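Local coordinates for putative 4-amino-4-deoxychorismate lyase (PDB 2ZGI), which probably acts as a pyridoxal-phosphate-dependent lyase of the class-IV aminotransferase family, putatively on 4-amino-4-deoxychorismate, at residues D[62-66]-D[81-85]. Sequence-based numbering, arbitrary orientation.
Sequences FLEDL and LRFTV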
ATOM      1  N   PHE D  62      10.804  40.123  -8.503  1.00 31.35           N
ATOM      2  CA  PHE D  62      11.763  39.204  -7.921  1.00 31.06           C
ATOM      3  C   PHE D  62      13.187  39.666  -8.178  1.00 31.00           C
ATOM      4  O   PHE D  62      14.042  39.530  -7.327  1.00 30.90           O
ATOM      5  CB  PHE D  62      11.542  37.795  -8.468  1.00 30.54           C
ATOM      6  CG  PHE D  62      10.610  36.966  -7.625  1.00 28.24           C
ATOM      7  CD1 PHE D  62      10.883  36.756  -6.263  1.00 26.18           C
ATOM      8  CD2 PHE D  62       9.484  36.378  -8.184  1.00 27.47           C
ATOM      9  CE1 PHE D  62      10.035  35.980  -5.471  1.00 25.38           C
ATOM     10  CE2 PHE D  62       8.615  35.586  -7.393  1.00 26.58           C
ATOM     11  CZ  PHE D  62       8.908  35.381  -6.038  1.00 26.62           C
ATOM     12  N   LEU D  63      13.418  40.233  -9.360  1.00 31.68           N
ATOM     13  CA  LEU D  63      14.734  40.770  -9.719  1.00 31.88           C
ATOM     14  C   LEU D  63      15.061  42.034  -8.928  1.00 32.36           C
ATOM     15  O   LEU D  63      16.231  42.282  -8.621  1.00 33.23           O
ATOM     16  CB  LEU D  63      14.817  41.055 -11.215  1.00 32.30           C
ATOM     17  CG  LEU D  63      14.733  39.864 -12.170  1.00 32.34           C
ATOM     18  CD1 LEU D  63      14.377  40.367 -13.593  1.00 34.49           C
ATOM     19  CD2 LEU D  63      16.004  39.046 -12.197  1.00 31.06           C
ATOM     20  N   GLU D  64      14.035  42.827  -8.617  1.00 31.58           N
ATOM     21  CA  GLU D  64      14.147  43.943  -7.668  1.00 32.67           C
ATOM     22  C   GLU D  64      14.555  43.435  -6.285  1.00 31.56           C
ATOM     23  O   GLU D  64      15.500  43.923  -5.679  1.00 30.28           O
ATOM     24  CB  GLU D  64      12.788  44.603  -7.539  1.00 32.93           C
ATOM     25  CG  GLU D  64      12.781  46.097  -7.451  1.00 39.56           C
ATOM     26  CD  GLU D  64      11.395  46.645  -7.780  1.00 43.80           C
ATOM     27  OE1 GLU D  64      11.108  46.872  -8.977  1.00 45.22           O
ATOM     28  OE2 GLU D  64      10.584  46.802  -6.843  1.00 47.14           O
ATOM     29  N   ASP D  65      13.830  42.436  -5.795  1.00 31.33           N
ATOM     30  CA  ASP D  65      14.197  41.778  -4.536  1.00 31.45           C
ATOM     31  C   ASP D  65      15.631  41.303  -4.561  1.00 30.81           C
ATOM     32  O   ASP D  65      16.377  41.479  -3.580  1.00 31.03           O
ATOM     33  CB  ASP D  65      13.287  40.576  -4.268  1.00 30.90           C
ATOM     34  CG  ASP D  65      11.881  40.989  -3.918  1.00 33.78           C
ATOM     35  OD1 ASP D  65      11.658  42.207  -3.674  1.00 33.73           O
ATOM     36  OD2 ASP D  65      11.002  40.096  -3.859  1.00 32.00           O
ATOM     37  N   LEU D  66      16.009  40.678  -5.678  1.00 31.22           N
ATOM     38  CA  LEU D  66      17.322  40.062  -5.785  1.00 30.82           C
ATOM     39  C   LEU D  66      18.463  41.065  -5.618  1.00 31.70           C
ATOM     40  O   LEU D  66      19.413  40.795  -4.864  1.00 31.12           O
ATOM     41  CB  LEU D  66      17.431  39.229  -7.056  1.00 30.38           C
ATOM     42  CG  LEU D  66      18.678  38.393  -7.322  1.00 28.93           C
ATOM     43  CD1 LEU D  66      19.106  37.511  -6.111  1.00 30.08           C
ATOM     44  CD2 LEU D  66      18.437  37.541  -8.572  1.00 26.12           C
ATOM     45  N   LEU D  81      19.618  31.357  -1.540  1.00 26.92           N
ATOM     46  CA  LEU D  81      18.506  32.241  -1.778  1.00 26.19           C
ATOM     47  C   LEU D  81      17.256  31.423  -1.837  1.00 26.20           C
ATOM     48  O   LEU D  81      17.275  30.253  -2.230  1.00 25.84           O
ATOM     49  CB  LEU D  81      18.684  32.970  -3.136  1.00 26.80           C
ATOM     50  CG  LEU D  81      20.005  33.683  -3.409  1.00 26.75           C
ATOM     51  CD1 LEU D  81      20.134  34.057  -4.902  1.00 29.02           C
ATOM     52  CD2 LEU D  81      19.993  34.939  -2.572  1.00 29.19           C
ATOM     53  N   ARG D  82      16.150  32.050  -1.481  1.00 25.81           N
ATOM     54  CA  ARG D  82      14.885  31.405  -1.602  1.00 26.12           C
ATOM     55  C   ARG D  82      13.792  32.363  -2.042  1.00 25.56           C
ATOM     56  O   ARG D  82      13.630  33.445  -1.449  1.00 26.72           O
ATOM     57  CB  ARG D  82      14.545  30.819  -0.253  1.00 26.45           C
ATOM     58  CG  ARG D  82      13.432  29.835  -0.302  1.00 29.01           C
ATOM     59  CD  ARG D  82      12.836  29.813   1.065  1.00 33.92           C
ATOM     60  NE  ARG D  82      11.423  29.664   0.915  1.00 38.83           N
ATOM     61  CZ  ARG D  82      10.826  28.489   0.902  1.00 36.34           C
ATOM     62  NH1 ARG D  82      11.566  27.414   1.080  1.00 36.08           N
ATOM     63  NH2 ARG D  82       9.521  28.415   0.738  1.00 31.12           N
ATOM     64  N   PHE D  83      13.031  31.955  -3.062  1.00 24.86           N
ATOM     65  CA  PHE D  83      11.953  32.755  -3.619  1.00 24.40           C
ATOM     66  C   PHE D  83      10.678  31.954  -3.434  1.00 24.79           C
ATOM     67  O   PHE D  83      10.607  30.820  -3.860  1.00 23.58           O
ATOM     68  CB  PHE D  83      12.139  32.992  -5.128  1.00 24.85           C
ATOM     69  CG  PHE D  83      13.324  33.869  -5.501  1.00 26.96           C
ATOM     70  CD1 PHE D  83      13.593  35.055  -4.820  1.00 30.00           C
ATOM     71  CD2 PHE D  83      14.097  33.557  -6.615  1.00 31.30           C
ATOM     72  CE1 PHE D  83      14.662  35.876  -5.203  1.00 31.65           C
ATOM     73  CE2 PHE D  83      15.169  34.389  -7.012  1.00 31.16           C
ATOM     74  CZ  PHE D  83      15.446  35.535  -6.296  1.00 30.19           C
ATOM     75  N   THR D  84       9.673  32.544  -2.802  1.00 24.12           N
ATOM     76  CA  THR D  84       8.439  31.816  -2.468  1.00 24.51           C
ATOM     77  C   THR D  84       7.244  32.624  -2.977  1.00 24.84           C
ATOM     78  O   THR D  84       7.181  33.843  -2.762  1.00 25.88           O
ATOM     79  CB  THR D  84       8.312  31.581  -0.945  1.00 23.93           C
ATOM     80  OG1 THR D  84       9.526  31.012  -0.460  1.00 22.89           O
ATOM     81  CG2 THR D  84       7.142  30.639  -0.605  1.00 23.63           C
ATOM     82  N   VAL D  85       6.332  31.937  -3.650  1.00 23.88           N
ATOM     83  CA  VAL D  85       5.079  32.495  -4.122  1.00 23.97           C
ATOM     84  C   VAL D  85       3.842  31.895  -3.418  1.00 24.77           C
ATOM     85  O   VAL D  85       3.647  30.665  -3.378  1.00 23.62           O
ATOM     86  CB  VAL D  85       4.927  32.289  -5.647  1.00 23.92           C
ATOM     87  CG1 VAL D  85       3.590  32.796  -6.128  1.00 24.06           C
ATOM     88  CG2 VAL D  85       6.080  33.006  -6.409  1.00 24.08           C
TER
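Phe62 reaches from the helix to the strand and sets its ring in the hollow between Phe83 and Val85, two residues on from each other along the chain. One long side of the ring, CD1 and CE1, runs along Phe83: the closest approach is 3.5 Å between Phe62 CD1 and Phe83 CD1, and Phe62 CE1 presses on Phe83 CB at 3.7 Å. The two side chains pass each other running opposite ways, their ring planes 52° apart in an oblique aromatic pair. At the far end of the Phe62 ring, Val85 CG2 meets the edge in plane, 3.7 Å from both Phe62 CZ and CE2.

One helical turn on, Leu66 supplies the second bump. A chi1 of -175° swings its CG across from the backbone N and brings CD1 in close to the strand, where it fits the notch between Leu81 CD1, at 3.8 Å, and the ring edge of Phe83 at CZ, 4.2 Å from it. Phe83 is thus the ridge that Phe62 and Leu66 straddle.

Leu45 of helix 38-51 also touches both phenylalanines, and strand 89-96 packs on them through Ser92, so the contact belongs to the core where helix 59-72 covers the antiparallel sheet. An alanine in place of Phe62 would probably open a gap between Phe83 and Val85, leaving the Phe83 ring freer to turn. Side chain meets side chain here through apolar atoms alone, Phe62 CZ also lies 4.0 Å from the backbone Thr84 O, and the touching residues are all buried, which implies that shape complementarity and the exclusion of water, rather than polar bonds, hold these two segments together.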